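Local structure of Cys-Gly metallodipeptidase DUG1 (Saccharomyces cerevisiae, 4G1P) at residues 216-227 / 377-388. The protein hydrolyses the dipeptide Cys-Gly as a metal-dependent homodimeric peptidase and is the catalytic component of the complex that degrades glutathione. Sequence-based numbering, arbitrary orientation.
Sequences RGCNYYQTIIEG and NKCRTELIHDGA. With CYS (cysteine), chain E.
Strands 217-226 and 378-387 pair antiparallel from Cys-218 with Gly-387 to Glu-226 with Lys-378, their short axes at 147°, with a classic beta bulge where Ile-384 and His-385 both face Tyr-220. There Tyr-220 O accepts a straight bond from Ile-384 N (2.6 Å) and a weak one from His-385 N (3.5 Å). Ile-384, the extra residue, points toward the partner strand, its CD1 3.6 Å from Tyr-220 CD1 and also against Gln-222. The His-385 ring, its CG between backbone N and carbonyl carbon (chi1 71°), has Tyr-220 CB over one face, offset toward the rim, a CH-pi contact. His-385 NE2 lies 3.1 Å from SG of the bound cysteine, and Cys-218 SG 3.7 Å from that same ligand sulfur, so this end of the ladder lines the substrate pocket. The sheet belongs to the lid domain of the M20 fold, and helix 355-371 covers the face bearing Asn-219, Thr-381 and Cys-379. On that face Thr-223 OG1 and Thr-381 OG1 share a hydrogen bond. On the other, Gln-222 NE2 donates a bent bond (2.6 Å, 137°) to Glu-382 OE2 from above the carboxylate plane, and Ile-224 CD1 sits over one face of the Arg-380 guanidinium, toward its rim. Tyr-220 OH is hydrogen-bonded to Lys-334 O of the second subunit.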
ATOM      1  N   ARG A 216      14.898   1.560  24.030  1.00 25.16           N
ATOM      2  CA  ARG A 216      14.600   2.809  23.356  1.00 20.85           C
ATOM      3  C   ARG A 216      13.103   3.008  23.368  1.00 22.27           C
ATOM      4  O   ARG A 216      12.349   2.044  23.348  1.00 21.30           O
ATOM      5  CB  ARG A 216      15.014   2.741  21.909  1.00 22.04           C
ATOM      6  CG  ARG A 216      16.461   2.845  21.617  1.00 20.67           C
ATOM      7  CD  ARG A 216      16.622   2.178  20.297  1.00 22.39           C
ATOM      8  NE  ARG A 216      17.450   2.892  19.354  1.00 26.73           N
ATOM      9  CZ  ARG A 216      17.649   2.482  18.109  1.00 23.18           C
ATOM     10  NH1 ARG A 216      17.058   1.381  17.677  1.00 20.07           N
ATOM     11  NH2 ARG A 216      18.442   3.169  17.301  1.00 24.62           N
ATOM     12  N   GLY A 217      12.670   4.260  23.372  1.00 21.76           N
ATOM     13  CA  GLY A 217      11.267   4.554  23.194  1.00 22.77           C
ATOM     14  C   GLY A 217      10.927   4.608  21.711  1.00 26.43           C
ATOM     15  O   GLY A 217      11.761   4.338  20.840  1.00 22.08           O
ATOM     16  N   CYS A 218       9.686   4.960  21.418  1.00 25.76           N
ATOM     17  CA  CYS A 218       9.239   5.010  20.040  1.00 28.87           C
ATOM     18  C   CYS A 218       8.131   6.050  19.840  1.00 26.46           C
ATOM     19  O   CYS A 218       7.105   6.034  20.523  1.00 26.55           O
ATOM     20  CB  CYS A 218       8.789   3.619  19.560  1.00 24.51           C
ATOM     21  SG  CYS A 218       8.426   3.543  17.776  1.00 25.19           S
ATOM     22  N   ASN A 219       8.363   6.970  18.913  1.00 21.62           N
ATOM     23  CA  ASN A 219       7.342   7.935  18.535  1.00 24.64           C
ATOM     24  C   ASN A 219       6.933   7.681  17.095  1.00 24.05           C
ATOM     25  O   ASN A 219       7.764   7.740  16.183  1.00 26.16           O
ATOM     26  CB  ASN A 219       7.844   9.370  18.728  1.00 27.17           C
ATOM     27  CG  ASN A 219       7.795   9.818  20.184  1.00 29.69           C
ATOM     28  OD1 ASN A 219       7.850   8.995  21.097  1.00 35.22           O
ATOM     29  ND2 ASN A 219       7.672  11.120  20.402  1.00 28.90           N
ATOM     30  N   TYR A 220       5.667   7.356  16.886  1.00 20.28           N
ATOM     31  CA  TYR A 220       5.228   6.988  15.552  1.00 21.86           C
ATOM     32  C   TYR A 220       4.393   8.108  14.949  1.00 24.25           C
ATOM     33  O   TYR A 220       3.379   8.524  15.527  1.00 24.68           O
ATOM     34  CB  TYR A 220       4.446   5.679  15.586  1.00 22.61           C
ATOM     35  CG  TYR A 220       4.449   4.931  14.276  1.00 21.02           C
ATOM     36  CD1 TYR A 220       3.685   5.366  13.205  1.00 23.05           C
ATOM     37  CD2 TYR A 220       5.213   3.790  14.108  1.00 18.54           C
ATOM     38  CE1 TYR A 220       3.685   4.685  12.001  1.00 22.40           C
ATOM     39  CE2 TYR A 220       5.217   3.102  12.913  1.00 20.73           C
ATOM     40  CZ  TYR A 220       4.449   3.557  11.858  1.00 19.84           C
ATOM     41  OH  TYR A 220       4.431   2.876  10.664  1.00 17.85           O
ATOM     42  N   TYR A 221       4.830   8.591  13.790  1.00 21.60           N
ATOM     43  CA  TYR A 221       4.193   9.739  13.146  1.00 23.92           C
ATOM     44  C   TYR A 221       3.592   9.406  11.783  1.00 24.89           C
ATOM     45  O   TYR A 221       4.027   8.471  11.088  1.00 21.95           O
ATOM     46  CB  TYR A 221       5.188  10.899  12.990  1.00 21.89           C
ATOM     47  CG  TYR A 221       5.752  11.392  14.294  1.00 22.03           C
ATOM     48  CD1 TYR A 221       5.028  12.244  15.102  1.00 23.27           C
ATOM     49  CD2 TYR A 221       7.006  10.987  14.726  1.00 25.04           C
ATOM     50  CE1 TYR A 221       5.534  12.687  16.306  1.00 26.33           C
ATOM     51  CE2 TYR A 221       7.523  11.421  15.930  1.00 25.06           C
ATOM     52  CZ  TYR A 221       6.782  12.270  16.719  1.00 29.11           C
ATOM     53  OH  TYR A 221       7.292  12.712  17.924  1.00 29.63           O
ATOM     54  N   GLN A 222       2.588  10.186  11.409  1.00 23.17           N
ATOM     55  CA  GLN A 222       2.084  10.169  10.044  1.00 25.49           C
ATOM     56  C   GLN A 222       1.998  11.596   9.527  1.00 26.22           C
ATOM     57  O   GLN A 222       1.437  12.477  10.188  1.00 25.05           O
ATOM     58  CB  GLN A 222       0.727   9.453   9.934  1.00 24.62           C
ATOM     59  CG  GLN A 222      -0.410  10.097  10.700  1.00 22.95           C
ATOM     60  CD  GLN A 222      -1.713   9.339  10.548  1.00 26.27           C
ATOM     61  OE1 GLN A 222      -1.763   8.278   9.929  1.00 25.80           O
ATOM     62  NE2 GLN A 222      -2.779   9.883  11.114  1.00 26.57           N
ATOM     63  N   THR A 223       2.590  11.828   8.363  1.00 23.48           N
ATOM     64  CA  THR A 223       2.464  13.122   7.702  1.00 25.81           C
ATOM     65  C   THR A 223       1.344  13.042   6.672  1.00 25.92           C
ATOM     66  O   THR A 223       1.395  12.211   5.765  1.00 22.25           O
ATOM     67  CB  THR A 223       3.784  13.563   7.028  1.00 24.89           C
ATOM     68  OG1 THR A 223       4.722  13.940   8.036  1.00 24.23           O
ATOM     69  CG2 THR A 223       3.558  14.756   6.120  1.00 26.00           C
ATOM     70  N   ILE A 224       0.331  13.895   6.829  1.00 25.90           N
ATOM     71  CA  ILE A 224      -0.849  13.851   5.967  1.00 26.31           C
ATOM     72  C   ILE A 224      -0.883  15.001   4.963  1.00 24.08           C
ATOM     73  O   ILE A 224      -0.866  16.164   5.345  1.00 23.64           O
ATOM     74  CB  ILE A 224      -2.140  13.873   6.784  1.00 24.95           C
ATOM     75  CG1 ILE A 224      -1.991  12.992   8.029  1.00 26.94           C
ATOM     76  CG2 ILE A 224      -3.300  13.415   5.930  1.00 23.77           C
ATOM     77  CD1 ILE A 224      -3.202  13.020   8.960  1.00 28.83           C
ATOM     78  N   ILE A 225      -0.916  14.660   3.678  1.00 23.81           N
ATOM     79  CA  ILE A 225      -1.001  15.657   2.616  1.00 21.58           C
ATOM     80  C   ILE A 225      -2.222  15.392   1.746  1.00 24.73           C
ATOM     81  O   ILE A 225      -2.395  14.287   1.214  1.00 21.20           O
ATOM     82  CB  ILE A 225       0.250  15.664   1.747  1.00 21.23           C
ATOM     83  CG1 ILE A 225       1.472  16.021   2.585  1.00 24.59           C
ATOM     84  CG2 ILE A 225       0.110  16.669   0.622  1.00 25.55           C
ATOM     85  CD1 ILE A 225       2.774  15.969   1.812  1.00 21.78           C
ATOM     86  N   GLU A 226      -3.066  16.416   1.619  1.00 26.21           N
ATOM     87  CA  GLU A 226      -4.329  16.328   0.899  1.00 25.65           C
ATOM     88  C   GLU A 226      -4.418  17.418  -0.160  1.00 29.97           C
ATOM     89  O   GLU A 226      -3.939  18.536   0.052  1.00 32.44           O
ATOM     90  CB  GLU A 226      -5.497  16.461   1.873  1.00 25.95           C
ATOM     91  CG  GLU A 226      -6.844  16.490   1.193  1.00 32.99           C
ATOM     92  CD  GLU A 226      -8.000  16.372   2.170  1.00 43.73           C
ATOM     93  OE1 GLU A 226      -7.914  16.998   3.250  1.00 45.97           O
ATOM     94  OE2 GLU A 226      -8.985  15.652   1.856  1.00 36.67           O
ATOM     95  N   GLY A 227      -5.021  17.086  -1.304  1.00 31.02           N
ATOM     96  CA  GLY A 227      -5.184  18.021  -2.416  1.00 25.39           C
ATOM     97  C   GLY A 227      -6.591  18.033  -3.001  1.00 23.12           C
ATOM     98  O   GLY A 227      -7.475  18.707  -2.476  1.00 24.59           O
ATOM     99  N   ASN A 377      -1.319  22.381  -1.788  1.00 27.36           N
ATOM    100  CA  ASN A 377      -1.882  21.279  -1.019  1.00 27.06           C
ATOM    101  C   ASN A 377      -1.975  21.578   0.487  1.00 29.40           C
ATOM    102  O   ASN A 377      -1.343  22.521   0.982  1.00 28.78           O
ATOM    103  CB  ASN A 377      -1.093  19.987  -1.293  1.00 29.03           C
ATOM    104  CG  ASN A 377      -1.346  19.423  -2.701  1.00 26.89           C
ATOM    105  OD1 ASN A 377      -2.471  19.435  -3.186  1.00 23.63           O
ATOM    106  ND2 ASN A 377      -0.295  18.931  -3.349  1.00 24.60           N
ATOM    107  N   LYS A 378      -2.789  20.795   1.197  1.00 27.87           N
ATOM    108  CA  LYS A 378      -2.873  20.860   2.660  1.00 31.49           C
ATOM    109  C   LYS A 378      -1.889  19.861   3.271  1.00 28.83           C
ATOM    110  O   LYS A 378      -1.620  18.815   2.682  1.00 31.08           O
ATOM    111  CB  LYS A 378      -4.289  20.536   3.148  1.00 28.64           C
ATOM    112  CG  LYS A 378      -5.361  21.466   2.623  1.00 40.36           C
ATOM    113  CD  LYS A 378      -6.786  21.001   3.002  1.00 49.55           C
ATOM    114  CE  LYS A 378      -7.443  20.089   1.935  1.00 52.32           C
ATOM    115  NZ  LYS A 378      -7.798  20.764   0.628  1.00 47.37           N
ATOM    116  N   CYS A 379      -1.351  20.175   4.444  1.00 25.94           N
ATOM    117  CA  CYS A 379      -0.377  19.291   5.079  1.00 24.21           C
ATOM    118  C   CYS A 379      -0.306  19.483   6.577  1.00 26.29           C
ATOM    119  O   CYS A 379      -0.422  20.598   7.094  1.00 28.36           O
ATOM    120  CB  CYS A 379       1.028  19.462   4.478  1.00 25.14           C
ATOM    121  SG  CYS A 379       2.292  18.303   5.164  1.00 29.17           S
ATOM    122  N   ARG A 380      -0.099  18.373   7.268  1.00 24.47           N
ATOM    123  CA  ARG A 380       0.089  18.386   8.701  1.00 24.09           C
ATOM    124  C   ARG A 380       0.632  17.038   9.155  1.00 28.76           C
ATOM    125  O   ARG A 380       0.393  16.004   8.513  1.00 27.05           O
ATOM    126  CB  ARG A 380      -1.219  18.701   9.412  1.00 20.24           C
ATOM    127  CG  ARG A 380      -2.205  17.593   9.408  1.00 23.37           C
ATOM    128  CD  ARG A 380      -3.483  18.044  10.046  1.00 26.65           C
ATOM    129  NE  ARG A 380      -4.510  17.018   9.945  1.00 41.11           N
ATOM    130  CZ  ARG A 380      -4.598  15.977  10.768  1.00 51.04           C
ATOM    131  NH1 ARG A 380      -3.707  15.828  11.746  1.00 41.61           N
ATOM    132  NH2 ARG A 380      -5.572  15.083  10.612  1.00 52.39           N
ATOM    133  N   THR A 381       1.375  17.058  10.256  1.00 24.79           N
ATOM    134  CA  THR A 381       2.005  15.862  10.767  1.00 21.28           C
ATOM    135  C   THR A 381       1.506  15.572  12.168  1.00 27.90           C
ATOM    136  O   THR A 381       1.492  16.447  13.032  1.00 30.38           O
ATOM    137  CB  THR A 381       3.534  15.994  10.729  1.00 25.76           C
ATOM    138  OG1 THR A 381       3.965  15.926   9.367  1.00 26.77           O
ATOM    139  CG2 THR A 381       4.217  14.872  11.505  1.00 27.31           C
ATOM    140  N   GLU A 382       1.068  14.342  12.395  1.00 28.97           N
ATOM    141  CA  GLU A 382       0.529  14.013  13.696  1.00 26.77           C
ATOM    142  C   GLU A 382       1.124  12.748  14.297  1.00 27.53           C
ATOM    143  O   GLU A 382       1.639  11.874  13.596  1.00 28.94           O
ATOM    144  CB  GLU A 382      -0.993  13.956  13.648  1.00 28.78           C
ATOM    145  CG  GLU A 382      -1.577  12.657  13.173  1.00 32.61           C
ATOM    146  CD  GLU A 382      -3.063  12.791  12.886  1.00 37.17           C
ATOM    147  OE1 GLU A 382      -3.551  13.940  12.886  1.00 36.85           O
ATOM    148  OE2 GLU A 382      -3.737  11.762  12.663  1.00 36.44           O
ATOM    149  N   LEU A 383       1.076  12.683  15.617  1.00 27.74           N
ATOM    150  CA  LEU A 383       1.640  11.572  16.343  1.00 25.19           C
ATOM    151  C   LEU A 383       0.592  10.470  16.382  1.00 23.62           C
ATOM    152  O   LEU A 383      -0.574  10.726  16.660  1.00 24.84           O
ATOM    153  CB  LEU A 383       2.020  12.036  17.756  1.00 26.47           C
ATOM    154  CG  LEU A 383       2.466  11.000  18.795  1.00 26.04           C
ATOM    155  CD1 LEU A 383       3.867  10.530  18.511  1.00 22.86           C
ATOM    156  CD2 LEU A 383       2.352  11.567  20.199  1.00 24.23           C
ATOM    157  N   ILE A 384       0.993   9.243  16.082  1.00 21.91           N
ATOM    158  CA  ILE A 384       0.051   8.137  16.188  1.00 28.94           C
ATOM    159  C   ILE A 384       0.129   7.478  17.561  1.00 33.01           C
ATOM    160  O   ILE A 384      -0.894   7.250  18.199  1.00 41.51           O
ATOM    161  CB  ILE A 384       0.261   7.080  15.107  1.00 24.25           C
ATOM    162  CG1 ILE A 384       0.070   7.705  13.720  1.00 23.65           C
ATOM    163  CG2 ILE A 384      -0.685   5.915  15.363  1.00 21.91           C
ATOM    164  CD1 ILE A 384       0.426   6.799  12.554  1.00 22.67           C
ATOM    165  N   HIS A 385       1.342   7.160  18.005  1.00 29.01           N
ATOM    166  CA  HIS A 385       1.549   6.703  19.371  1.00 30.63           C
ATOM    167  C   HIS A 385       2.961   7.002  19.862  1.00 35.09           C
ATOM    168  O   HIS A 385       3.892   7.155  19.062  1.00 30.73           O
ATOM    169  CB  HIS A 385       1.199   5.214  19.538  1.00 30.66           C
ATOM    170  CG  HIS A 385       2.160   4.270  18.883  1.00 31.66           C
ATOM    171  ND1 HIS A 385       1.763   3.354  17.931  1.00 34.09           N
ATOM    172  CD2 HIS A 385       3.488   4.064  19.071  1.00 35.40           C
ATOM    173  CE1 HIS A 385       2.810   2.641  17.544  1.00 34.34           C
ATOM    174  NE2 HIS A 385       3.870   3.055  18.217  1.00 30.75           N
ATOM    175  N   ASP A 386       3.110   7.103  21.182  1.00 35.58           N
ATOM    176  CA  ASP A 386       4.427   7.275  21.782  1.00 33.39           C
ATOM    177  C   ASP A 386       4.625   6.294  22.929  1.00 32.99           C
ATOM    178  O   ASP A 386       3.667   5.892  23.587  1.00 36.97           O
ATOM    179  CB  ASP A 386       4.672   8.732  22.213  1.00 30.84           C
ATOM    180  CG  ASP A 386       3.749   9.198  23.344  1.00 34.37           C
ATOM    181  OD1 ASP A 386       2.826   8.463  23.770  1.00 36.81           O
ATOM    182  OD2 ASP A 386       3.957  10.336  23.810  1.00 37.21           O
ATOM    183  N   GLY A 387       5.873   5.896  23.138  1.00 30.41           N
ATOM    184  CA  GLY A 387       6.230   4.970  24.198  1.00 28.01           C
ATOM    185  C   GLY A 387       7.592   5.385  24.716  1.00 29.56           C
ATOM    186  O   GLY A 387       8.472   5.718  23.922  1.00 27.90           O
ATOM    187  N   ALA A 388       7.767   5.375  26.036  1.00 28.41           N
ATOM    188  CA  ALA A 388       8.958   5.954  26.649  1.00 24.60           C
ATOM    189  C   ALA A 388      10.170   5.063  26.525  1.00 24.71           C
ATOM    190  O   ALA A 388      10.044   3.848  26.446  1.00 27.21           O
ATOM    191  CB  ALA A 388       8.706   6.263  28.090  1.00 26.69           C
TER
HETATM  192  N   CYS E 504       6.497  -3.070  18.502  1.00 36.02           N
HETATM  193  CA  CYS E 504       6.678  -1.668  18.185  1.00 32.93           C
HETATM  194  C   CYS E 504       8.175  -1.348  18.182  1.00 23.46           C
HETATM  195  O   CYS E 504       8.879  -1.602  19.159  1.00 23.01           O
HETATM  196  CB  CYS E 504       5.903  -0.785  19.165  1.00 31.10           C
HETATM  197  SG  CYS E 504       6.010   0.947  18.831  1.00 49.16           S